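Local coordinates for protein NH(3)-dependent NAD(+) synthetase (Francisella tularensis subsp. holarctica LVS, PDB 3FIU) that is a dimeric enzyme of the NAD synthase family, each subunit an alpha/beta fold of the HUP class with helices around a parallel beta sheet, at residues Ser47-Val50 and Pro55-Ala58; Tyr127-Ala132 and Ala160-Pro165; Asp204-Thr209 and Asn231-Arg236. All blocks are in the same frame, centred on the assembly; numbering follows the deposited sequence.

Interaction 1. Residues Ser47-Val50 and Pro55-Ala58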
ATOM      1  N   SER A  47      10.390  14.016  15.412  1.00 19.69           N
ATOM      2  CA  SER A  47      10.445  14.985  16.504  1.00 20.78           C
ATOM      3  C   SER A  47       9.058  15.294  17.107  1.00 21.76           C
ATOM      4  O   SER A  47       8.901  15.348  18.330  1.00 20.16           O
ATOM      5  CB  SER A  47      11.111  16.275  16.036  1.00 19.57           C
ATOM      6  OG  SER A  47      12.434  16.017  15.565  1.00 20.11           O
ATOM      7  N   LEU A  48       8.067  15.495  16.248  1.00 23.00           N
ATOM      8  CA  LEU A  48       6.688  15.691  16.716  1.00 24.55           C
ATOM      9  C   LEU A  48       6.170  14.477  17.477  1.00 24.79           C
ATOM     10  O   LEU A  48       5.565  14.617  18.556  1.00 24.46           O
ATOM     11  CB  LEU A  48       5.764  16.032  15.539  1.00 25.73           C
ATOM     12  CG  LEU A  48       6.046  17.337  14.772  1.00 26.60           C
ATOM     13  CD1 LEU A  48       5.277  17.353  13.452  1.00 26.65           C
ATOM     14  CD2 LEU A  48       5.690  18.559  15.600  1.00 24.10           C
ATOM     15  N   ALA A  49       6.398  13.280  16.922  1.00 23.88           N
ATOM     16  CA  ALA A  49       5.936  12.049  17.560  1.00 24.23           C
ATOM     17  C   ALA A  49       6.521  11.966  18.957  1.00 24.81           C
ATOM     18  O   ALA A  49       5.794  11.709  19.934  1.00 23.76           O
ATOM     19  CB  ALA A  49       6.356  10.832  16.765  1.00 23.63           C
ATOM     20  N   VAL A  50       7.831  12.200  19.054  1.00 24.36           N
ATOM     21  CA  VAL A  50       8.527  12.132  20.340  1.00 24.87           C
ATOM     22  C   VAL A  50       7.902  13.073  21.375  1.00 24.51           C
ATOM     23  O   VAL A  50       7.788  12.710  22.548  1.00 24.69           O
ATOM     24  CB  VAL A  50      10.036  12.389  20.202  1.00 23.98           C
ATOM     25  CG1 VAL A  50      10.655  12.503  21.581  1.00 28.87           C
ATOM     26  CG2 VAL A  50      10.666  11.226  19.438  1.00 23.76           C
ATOM     27  N   PRO A  55       5.459   6.074  23.146  1.00 25.69           N
ATOM     28  CA  PRO A  55       6.548   5.270  22.585  1.00 26.03           C
ATOM     29  C   PRO A  55       6.710   5.538  21.092  1.00 22.77           C
ATOM     30  O   PRO A  55       5.731   5.544  20.354  1.00 23.66           O
ATOM     31  CB  PRO A  55       6.080   3.833  22.814  1.00 27.15           C
ATOM     32  CG  PRO A  55       5.278   3.908  24.100  1.00 28.34           C
ATOM     33  CD  PRO A  55       4.585   5.276  24.034  1.00 27.58           C
ATOM     34  N   THR A  56       7.943   5.768  20.662  1.00 23.26           N
ATOM     35  CA  THR A  56       8.209   6.185  19.282  1.00 22.74           C
ATOM     36  C   THR A  56       9.475   5.446  18.854  1.00 22.44           C
ATOM     37  O   THR A  56      10.488   5.561  19.518  1.00 24.10           O
ATOM     38  CB  THR A  56       8.460   7.716  19.173  1.00 22.99           C
ATOM     39  OG1 THR A  56       7.257   8.437  19.492  1.00 22.74           O
ATOM     40  CG2 THR A  56       8.893   8.112  17.728  1.00 24.08           C
ATOM     41  N   THR A  57       9.414   4.709  17.756  1.00 18.80           N
ATOM     42  CA  THR A  57      10.615   3.983  17.283  1.00 19.54           C
ATOM     43  C   THR A  57      10.942   4.443  15.888  1.00 19.77           C
ATOM     44  O   THR A  57      10.024   4.611  15.063  1.00 18.13           O
ATOM     45  CB  THR A  57      10.314   2.461  17.263  1.00 20.93           C
ATOM     46  OG1 THR A  57      10.062   2.031  18.602  1.00 18.88           O
ATOM     47  CG2 THR A  57      11.485   1.606  16.656  1.00 20.58           C
ATOM     48  N   ALA A  58      12.244   4.578  15.600  1.00 19.57           N
ATOM     49  CA  ALA A  58      12.700   4.908  14.251  1.00 19.58           C
ATOM     50  C   ALA A  58      13.374   3.729  13.569  1.00 18.42           C
ATOM     51  O   ALA A  58      14.187   3.038  14.177  1.00 18.24           O
ATOM     52  CB  ALA A  58      13.659   6.095  14.277  1.00 19.50           C
TER
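Ala49 and Val50, near the end of helix 40-51, pack against Thr56 at the start of strand 56-60, with the CA atoms of Val50 and Thr56 6.0 Å apart. The apolar part of the contact centres on the methyl CG2 of Thr56, which sits 3.8 Å from Ala49 CB. The same methyl lies 4.0 Å from CG2 of Val50, whose side chain crosses that of Thr56 at about a right angle. With Thr56 OG1 beside the backbone N (chi1 -67°), CG2 falls anti to that N, where the methyl reaches both Ala49 CB and Val50 CG2 while OG1 lies beside Ala49. Val50 answers with the branch beside its backbone N, while Leu81 and Ile83 pack against its side chain from outside the pair; Ile140 touches Ala49.

The polar part is local to each side. Thr56 OG1 passes 3.7 Å from Ala49 CB and 3.6 Å from Ala49 O, too far to bond, and instead hydrogen-bonds Leu54 O in the turn just ahead of the strand. Ala49 O in turn accepts a hydrogen bond from Thr52 OG1, so both polar groups are satisfied within the helix-strand connection.

With strand 31-35 before it, this short helix-to-strand return completes a beta-alpha-beta unit, in which the helix packs on one side of the parallel sheet typical of the HUP-class fold.

Interaction 2. Residues Tyr127-Ala132 and Ala160-Pro165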
ATOM      1  N   TYR A 127       8.791  -3.133   6.302  1.00 16.52           N
ATOM      2  CA  TYR A 127       9.496  -3.046   7.586  1.00 17.32           C
ATOM      3  C   TYR A 127       8.694  -2.313   8.630  1.00 16.17           C
ATOM      4  O   TYR A 127       8.533  -2.797   9.755  1.00 16.42           O
ATOM      5  CB  TYR A 127      10.877  -2.391   7.423  1.00 15.61           C
ATOM      6  CG  TYR A 127      11.858  -3.336   6.819  1.00 15.42           C
ATOM      7  CD1 TYR A 127      12.434  -4.364   7.586  1.00 20.72           C
ATOM      8  CD2 TYR A 127      12.218  -3.223   5.469  1.00 14.60           C
ATOM      9  CE1 TYR A 127      13.353  -5.245   7.016  1.00 17.01           C
ATOM     10  CE2 TYR A 127      13.108  -4.082   4.901  1.00 15.24           C
ATOM     11  CZ  TYR A 127      13.659  -5.107   5.677  1.00 16.59           C
ATOM     12  OH  TYR A 127      14.528  -5.948   5.075  1.00 18.54           O
ATOM     13  N   LEU A 128       8.243  -1.112   8.283  1.00 16.51           N
ATOM     14  CA  LEU A 128       7.436  -0.291   9.183  1.00 15.41           C
ATOM     15  C   LEU A 128       6.196  -0.979   9.723  1.00 16.75           C
ATOM     16  O   LEU A 128       5.935  -0.914  10.934  1.00 16.31           O
ATOM     17  CB  LEU A 128       7.045   1.039   8.507  1.00 14.78           C
ATOM     18  CG  LEU A 128       8.269   1.936   8.248  1.00 15.19           C
ATOM     19  CD1 LEU A 128       7.891   3.012   7.261  1.00 19.16           C
ATOM     20  CD2 LEU A 128       8.800   2.530   9.551  1.00 16.22           C
ATOM     21  N   TYR A 129       5.435  -1.613   8.834  1.00 15.39           N
ATOM     22  CA  TYR A 129       4.239  -2.377   9.201  1.00 16.44           C
ATOM     23  C   TYR A 129       4.535  -3.675   9.971  1.00 16.26           C
ATOM     24  O   TYR A 129       3.755  -4.052  10.807  1.00 17.52           O
ATOM     25  CB  TYR A 129       3.349  -2.622   7.949  1.00 17.60           C
ATOM     26  CG  TYR A 129       2.494  -1.387   7.723  1.00 17.79           C
ATOM     27  CD1 TYR A 129       2.923  -0.356   6.866  1.00 17.44           C
ATOM     28  CD2 TYR A 129       1.336  -1.181   8.496  1.00 17.50           C
ATOM     29  CE1 TYR A 129       2.173   0.827   6.735  1.00 14.54           C
ATOM     30  CE2 TYR A 129       0.588  -0.040   8.365  1.00 16.76           C
ATOM     31  CZ  TYR A 129       1.003   0.971   7.489  1.00 18.72           C
ATOM     32  OH  TYR A 129       0.242   2.134   7.385  1.00 17.50           O
ATOM     33  N   ALA A 130       5.634  -4.362   9.663  1.00 15.13           N
ATOM     34  CA  ALA A 130       6.056  -5.515  10.478  1.00 15.43           C
ATOM     35  C   ALA A 130       6.328  -5.074  11.917  1.00 17.45           C
ATOM     36  O   ALA A 130       5.907  -5.751  12.882  1.00 19.09           O
ATOM     37  CB  ALA A 130       7.318  -6.185   9.890  1.00 15.79           C
ATOM     38  N   TYR A 131       7.057  -3.965  12.074  1.00 15.58           N
ATOM     39  CA  TYR A 131       7.314  -3.432  13.426  1.00 17.21           C
ATOM     40  C   TYR A 131       6.013  -3.008  14.114  1.00 16.35           C
ATOM     41  O   TYR A 131       5.736  -3.393  15.253  1.00 19.84           O
ATOM     42  CB  TYR A 131       8.278  -2.229  13.387  1.00 18.56           C
ATOM     43  CG  TYR A 131       8.656  -1.781  14.788  1.00 18.67           C
ATOM     44  CD1 TYR A 131       9.764  -2.319  15.433  1.00 17.32           C
ATOM     45  CD2 TYR A 131       7.868  -0.859  15.481  1.00 21.38           C
ATOM     46  CE1 TYR A 131      10.097  -1.932  16.736  1.00 21.05           C
ATOM     47  CE2 TYR A 131       8.189  -0.468  16.784  1.00 20.85           C
ATOM     48  CZ  TYR A 131       9.304  -1.027  17.410  1.00 20.39           C
ATOM     49  OH  TYR A 131       9.640  -0.643  18.701  1.00 22.54           O
ATOM     50  N   ALA A 132       5.218  -2.211  13.413  1.00 16.82           N
ATOM     51  CA  ALA A 132       3.993  -1.645  13.955  1.00 19.27           C
ATOM     52  C   ALA A 132       3.056  -2.748  14.480  1.00 21.07           C
ATOM     53  O   ALA A 132       2.466  -2.628  15.584  1.00 20.57           O
ATOM     54  CB  ALA A 132       3.282  -0.827  12.869  1.00 18.78           C
ATOM     55  N   ALA A 160       2.186   5.192   1.693  1.00 22.21           N
ATOM     56  CA  ALA A 160       1.325   4.292   2.471  1.00 22.24           C
ATOM     57  C   ALA A 160       1.626   4.415   3.951  1.00 22.04           C
ATOM     58  O   ALA A 160       2.696   4.000   4.410  1.00 23.91           O
ATOM     59  CB  ALA A 160       1.532   2.860   2.028  1.00 24.12           C
ATOM     60  N   ALA A 161       0.696   4.988   4.713  1.00 20.05           N
ATOM     61  CA  ALA A 161       0.907   5.123   6.151  1.00 19.75           C
ATOM     62  C   ALA A 161      -0.448   5.148   6.855  1.00 19.40           C
ATOM     63  O   ALA A 161      -1.477   5.079   6.196  1.00 20.21           O
ATOM     64  CB  ALA A 161       1.721   6.392   6.454  1.00 19.89           C
ATOM     65  N   ASP A 162      -0.438   5.225   8.181  1.00 17.94           N
ATOM     66  CA  ASP A 162      -1.682   5.273   8.955  1.00 19.80           C
ATOM     67  C   ASP A 162      -2.091   6.708   9.220  1.00 21.49           C
ATOM     68  O   ASP A 162      -3.282   6.997   9.387  1.00 20.73           O
ATOM     69  CB  ASP A 162      -1.523   4.532  10.273  1.00 22.10           C
ATOM     70  CG  ASP A 162      -1.226   3.055  10.085  1.00 20.54           C
ATOM     71  OD1 ASP A 162      -1.703   2.467   9.082  1.00 20.79           O
ATOM     72  OD2 ASP A 162      -0.532   2.475  10.948  1.00 19.53           O
ATOM     73  N   ILE A 163      -1.099   7.610   9.255  1.00 21.23           N
ATOM     74  CA  ILE A 163      -1.343   8.977   9.700  1.00 21.59           C
ATOM     75  C   ILE A 163      -0.316   9.891   9.045  1.00 21.40           C
ATOM     76  O   ILE A 163       0.869   9.526   8.958  1.00 22.29           O
ATOM     77  CB  ILE A 163      -1.320   9.079  11.261  1.00 20.36           C
ATOM     78  CG1 ILE A 163      -1.774  10.464  11.723  1.00 24.01           C
ATOM     79  CG2 ILE A 163       0.066   8.707  11.838  1.00 20.39           C
ATOM     80  CD1 ILE A 163      -2.252  10.469  13.211  1.00 19.93           C
ATOM     81  N   LEU A 164      -0.790  11.043   8.571  1.00 20.38           N
ATOM     82  CA  LEU A 164       0.014  11.986   7.799  1.00 21.37           C
ATOM     83  C   LEU A 164      -0.009  13.380   8.443  1.00 22.03           C
ATOM     84  O   LEU A 164      -0.790  14.255   8.041  1.00 25.71           O
ATOM     85  CB  LEU A 164      -0.471  12.038   6.321  1.00 22.62           C
ATOM     86  CG  LEU A 164      -0.471  10.760   5.449  1.00 23.11           C
ATOM     87  CD1 LEU A 164      -0.961  11.054   4.014  1.00 21.37           C
ATOM     88  CD2 LEU A 164       0.907  10.104   5.382  1.00 20.80           C
ATOM     89  N   PRO A 165       0.855  13.605   9.444  1.00 21.48           N
ATOM     90  CA  PRO A 165       0.846  14.914  10.130  1.00 21.39           C
ATOM     91  C   PRO A 165       1.326  16.105   9.293  1.00 20.73           C
ATOM     92  O   PRO A 165       0.997  17.239   9.631  1.00 23.70           O
ATOM     93  CB  PRO A 165       1.784  14.700  11.330  1.00 20.67           C
ATOM     94  CG  PRO A 165       2.749  13.619  10.873  1.00 20.76           C
ATOM     95  CD  PRO A 165       1.893  12.686   9.980  1.00 20.97           C
TER
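The backbones of the helical segment 127-132 and the irregular segment 160-165 stay well apart, the nearest CA pair, Tyr129 and Ala161, being 8.8 Å distant, and the phenol of Tyr129 bridges most of the gap. Its OH donates a short hydrogen bond of 2.6 Å to Asp162 OD1. Ring and carboxylate stand almost perpendicular, 81° apart, and the hydroxyl meets OD1 from above the carboxylate plane, 68° out of it. Asp162 holds CG beside its backbone N (chi1 -62°), which brings the carboxylate to the phenol, approaching from the opposite direction. Tyr129 OH also lies 3.1 Å from Ala161 C. Along the other edge of the ring, Ala160 O sits in the ring plane, 4.0 Å from Tyr129 CE1.

Both carboxylate oxygens of Asp162 have further partners: OD1 forms a salt bridge with Lys155 of the second subunit, and OD2 accepts a hydrogen bond from Val139 N. The buried charge is thus gripped by three groups, which probably favours its ionised form. Phe156 of the second subunit meets the Tyr129 ring with the planes steeply inclined, placing the contact at the dimer interface.

Backbone bonds from Asp162 to Val139 and from Ile163 to Gly141 fasten the loop alongside strand 137-139 and the turn after it. Helix 113-135 leans on that edge strand and on strand 31-35, while Ile163 reaches helix 9-25.

Interaction 3. Residues Asp204-Thr209 and Asn231-Arg236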
ATOM      1  N   ASP A 204      15.920  19.089  -8.876  1.00 29.51           N
ATOM      2  CA  ASP A 204      16.457  18.668 -10.178  1.00 30.65           C
ATOM      3  C   ASP A 204      15.538  17.659 -10.820  1.00 30.61           C
ATOM      4  O   ASP A 204      15.367  17.634 -12.041  1.00 30.00           O
ATOM      5  CB  ASP A 204      17.809  17.967 -10.030  1.00 32.81           C
ATOM      6  CG  ASP A 204      18.980  18.915 -10.034  1.00 39.57           C
ATOM      7  OD1 ASP A 204      18.807  20.124  -9.763  1.00 47.58           O
ATOM      8  OD2 ASP A 204      20.102  18.428 -10.310  1.00 48.45           O
ATOM      9  N   GLU A 205      14.980  16.782  -9.995  1.00 30.92           N
ATOM     10  CA  GLU A 205      14.137  15.713 -10.495  1.00 31.34           C
ATOM     11  C   GLU A 205      12.829  16.273 -11.023  1.00 30.48           C
ATOM     12  O   GLU A 205      12.387  15.926 -12.123  1.00 29.55           O
ATOM     13  CB  GLU A 205      13.869  14.710  -9.376  1.00 33.11           C
ATOM     14  CG  GLU A 205      13.671  13.326  -9.884  1.00 40.64           C
ATOM     15  CD  GLU A 205      14.981  12.631 -10.232  1.00 45.04           C
ATOM     16  OE1 GLU A 205      15.130  11.469  -9.823  1.00 48.15           O
ATOM     17  OE2 GLU A 205      15.854  13.226 -10.904  1.00 47.22           O
ATOM     18  N   MET A 206      12.215  17.151 -10.240  1.00 28.59           N
ATOM     19  CA  MET A 206      10.935  17.721 -10.626  1.00 29.12           C
ATOM     20  C   MET A 206      11.069  18.795 -11.716  1.00 28.80           C
ATOM     21  O   MET A 206      10.111  19.026 -12.446  1.00 28.82           O
ATOM     22  CB  MET A 206      10.209  18.303  -9.422  1.00 28.77           C
ATOM     23  CG  MET A 206       9.866  17.278  -8.337  1.00 28.05           C
ATOM     24  SD  MET A 206       9.118  18.037  -6.913  1.00 27.52           S
ATOM     25  CE  MET A 206      10.363  19.185  -6.350  1.00 24.73           C
ATOM     26  N   GLY A 207      12.243  19.433 -11.818  1.00 29.31           N
ATOM     27  CA  GLY A 207      12.446  20.589 -12.722  1.00 29.60           C
ATOM     28  C   GLY A 207      11.821  21.889 -12.215  1.00 31.83           C
ATOM     29  O   GLY A 207      11.591  22.839 -12.976  1.00 30.95           O
ATOM     30  N   VAL A 208      11.561  21.940 -10.918  1.00 30.57           N
ATOM     31  CA  VAL A 208      10.814  23.038 -10.306  1.00 30.15           C
ATOM     32  C   VAL A 208      11.216  23.081  -8.851  1.00 29.50           C
ATOM     33  O   VAL A 208      11.457  22.031  -8.252  1.00 29.72           O
ATOM     34  CB  VAL A 208       9.279  22.905 -10.534  1.00 29.25           C
ATOM     35  CG1 VAL A 208       8.682  21.661  -9.851  1.00 32.17           C
ATOM     36  CG2 VAL A 208       8.545  24.136 -10.081  1.00 30.25           C
ATOM     37  N   THR A 209      11.353  24.280  -8.298  1.00 27.07           N
ATOM     38  CA  THR A 209      11.861  24.428  -6.941  1.00 26.84           C
ATOM     39  C   THR A 209      10.731  24.284  -5.935  1.00 25.72           C
ATOM     40  O   THR A 209       9.541  24.462  -6.269  1.00 25.71           O
ATOM     41  CB  THR A 209      12.539  25.805  -6.717  1.00 27.34           C
ATOM     42  OG1 THR A 209      11.546  26.836  -6.803  1.00 27.20           O
ATOM     43  CG2 THR A 209      13.645  26.056  -7.720  1.00 27.59           C
ATOM     44  N   ASN A 231       2.032  21.126 -13.176  1.00 31.41           N
ATOM     45  CA  ASN A 231       0.895  20.405 -13.780  1.00 32.30           C
ATOM     46  C   ASN A 231       1.302  19.053 -14.357  1.00 30.68           C
ATOM     47  O   ASN A 231       0.519  18.134 -14.294  1.00 30.41           O
ATOM     48  CB  ASN A 231       0.217  21.215 -14.903  1.00 34.37           C
ATOM     49  CG  ASN A 231      -0.517  22.457 -14.398  1.00 40.86           C
ATOM     50  OD1 ASN A 231      -1.439  22.373 -13.563  1.00 44.85           O
ATOM     51  ND2 ASN A 231      -0.159  23.612 -14.965  1.00 35.90           N
ATOM     52  N   PHE A 232       2.505  18.924 -14.940  1.00 30.51           N
ATOM     53  CA  PHE A 232       2.925  17.633 -15.505  1.00 31.17           C
ATOM     54  C   PHE A 232       2.937  16.512 -14.432  1.00 30.93           C
ATOM     55  O   PHE A 232       2.325  15.452 -14.618  1.00 31.81           O
ATOM     56  CB  PHE A 232       4.295  17.717 -16.196  1.00 32.38           C
ATOM     57  CG  PHE A 232       4.868  16.368 -16.548  1.00 35.44           C
ATOM     58  CD1 PHE A 232       5.900  15.816 -15.793  1.00 41.09           C
ATOM     59  CD2 PHE A 232       4.336  15.620 -17.595  1.00 42.41           C
ATOM     60  CE1 PHE A 232       6.423  14.552 -16.097  1.00 43.14           C
ATOM     61  CE2 PHE A 232       4.854  14.349 -17.908  1.00 46.33           C
ATOM     62  CZ  PHE A 232       5.901  13.821 -17.154  1.00 43.98           C
ATOM     63  N   TRP A 233       3.633  16.768 -13.326  1.00 28.41           N
ATOM     64  CA  TRP A 233       3.666  15.863 -12.169  1.00 28.82           C
ATOM     65  C   TRP A 233       2.283  15.615 -11.537  1.00 27.36           C
ATOM     66  O   TRP A 233       1.897  14.467 -11.272  1.00 28.33           O
ATOM     67  CB  TRP A 233       4.657  16.402 -11.117  1.00 28.02           C
ATOM     68  CG  TRP A 233       6.090  16.142 -11.488  1.00 33.34           C
ATOM     69  CD1 TRP A 233       6.789  16.704 -12.522  1.00 33.57           C
ATOM     70  CD2 TRP A 233       7.001  15.251 -10.827  1.00 38.93           C
ATOM     71  NE1 TRP A 233       8.073  16.207 -12.560  1.00 38.95           N
ATOM     72  CE2 TRP A 233       8.236  15.319 -11.525  1.00 40.60           C
ATOM     73  CE3 TRP A 233       6.907  14.420  -9.698  1.00 39.78           C
ATOM     74  CZ2 TRP A 233       9.368  14.574 -11.131  1.00 36.76           C
ATOM     75  CZ3 TRP A 233       8.030  13.681  -9.314  1.00 35.90           C
ATOM     76  CH2 TRP A 233       9.244  13.766 -10.027  1.00 32.71           C
ATOM     77  N   HIS A 234       1.539  16.680 -11.279  1.00 26.62           N
ATOM     78  CA  HIS A 234       0.239  16.554 -10.630  1.00 26.72           C
ATOM     79  C   HIS A 234      -0.687  15.731 -11.508  1.00 31.59           C
ATOM     80  O   HIS A 234      -1.447  14.896 -11.003  1.00 32.05           O
ATOM     81  CB  HIS A 234      -0.390  17.920 -10.387  1.00 27.11           C
ATOM     82  CG  HIS A 234      -1.711  17.870  -9.684  1.00 22.77           C
ATOM     83  ND1 HIS A 234      -1.836  17.557  -8.352  1.00 23.69           N
ATOM     84  CD2 HIS A 234      -2.967  18.104 -10.132  1.00 25.84           C
ATOM     85  CE1 HIS A 234      -3.110  17.600  -8.003  1.00 23.14           C
ATOM     86  NE2 HIS A 234      -3.818  17.935  -9.069  1.00 26.41           N
ATOM     87  N   ASN A 235      -0.617  15.977 -12.821  1.00 33.24           N
ATOM     88  CA  ASN A 235      -1.536  15.334 -13.759  1.00 36.27           C
ATOM     89  C   ASN A 235      -1.352  13.833 -13.903  1.00 35.43           C
ATOM     90  O   ASN A 235      -2.326  13.104 -14.064  1.00 37.86           O
ATOM     91  CB  ASN A 235      -1.461  15.986 -15.144  1.00 36.05           C
ATOM     92  CG  ASN A 235      -2.213  17.312 -15.207  1.00 41.15           C
ATOM     93  OD1 ASN A 235      -3.073  17.619 -14.348  1.00 40.96           O
ATOM     94  ND2 ASN A 235      -1.899  18.110 -16.237  1.00 42.40           N
ATOM     95  N   ARG A 236      -0.103  13.380 -13.880  1.00 35.49           N
ATOM     96  CA  ARG A 236       0.179  11.972 -14.077  1.00 34.34           C
ATOM     97  C   ARG A 236      -0.032  11.145 -12.795  1.00 34.46           C
ATOM     98  O   ARG A 236       0.106   9.920 -12.826  1.00 32.62           O
ATOM     99  CB  ARG A 236       1.589  11.784 -14.641  1.00 35.87           C
ATOM    100  CG  ARG A 236       2.676  12.152 -13.673  1.00 36.21           C
ATOM    101  CD  ARG A 236       4.016  11.671 -14.181  1.00 45.28           C
ATOM    102  NE  ARG A 236       5.078  12.182 -13.327  1.00 51.18           N
ATOM    103  CZ  ARG A 236       6.373  12.012 -13.558  1.00 53.33           C
ATOM    104  NH1 ARG A 236       6.774  11.335 -14.629  1.00 50.14           N
ATOM    105  NH2 ARG A 236       7.265  12.525 -12.713  1.00 52.68           N
TER
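Met206 lies over one face of the Trp233 indole, the two side chains crossing at about a right angle. Its CG stands 3.9 Å from the centroid of the six-membered ring and only 10° off the normal, a CH-pi contact made by the middle of the side chain. SD continues outward above the same face, 5.1 Å from that centroid, in a longer Met-aromatic contact. The bend at chi3 (-60°) then turns the terminal methyl aside. At the indole edge the backbone takes over: Glu205 O lies near the ring plane, 3.5 Å from Trp233 CZ2.

The opposite face of the indole belongs to its own segment. Arg236 NH2 lies 3.1 Å above the ring plane, over its centre, so the indole is held between a methionine methylene and a guanidinium nitrogen. The flat of that guanidinium rests on Phe232, with CE1 3.5 Å from its plane, and the Phe232 ring in turn points an edge at Trp233 NE1.

Farther out, Glu205 anchors its carboxylate on Gln200. Gly207, with positive phi (75°), ends the helical conformation directly after Met206, and Thr209 is the N-cap of the next helix: its side chain caps a backbone N there while Glu212 OE1 takes Thr209 N, consistent with a capping box. Trp233 O is tied to Ser237.

Helices 202-206 and 224-235 meet where the Met206 side chain and Glu205 carbonyl pack on the Trp233 indole, with Met150 of helix 145-150 and the following Tyr152 packing against both Met206 and Trp233, and Ile213 of helix 210-218 against Met206.

Overall arrangement
Interactions 1 and 2 are neighbours, their centres 12 Å apart, and they touch directly: Thr57 OG1 of 55-58 is 2.7 Å from Tyr131 OH of 127-132, a probable hydrogen bond that ties strand 56-60 to helix 113-135. Interaction 3 lies across the centre of the chain, 31 Å from interaction 1 and 26 Å from interaction 2, centre to centre, and touches neither. The bound ligands lie between the two groups. From the side chains, adenosine monophosphate is about 12 Å from Ala49 and about 9 Å from Ala161, whereas Met206 is about 9 Å from pyrophosphate and about 8 Å from a sodium ion. None of the touching residues is among those lining the ligand pockets.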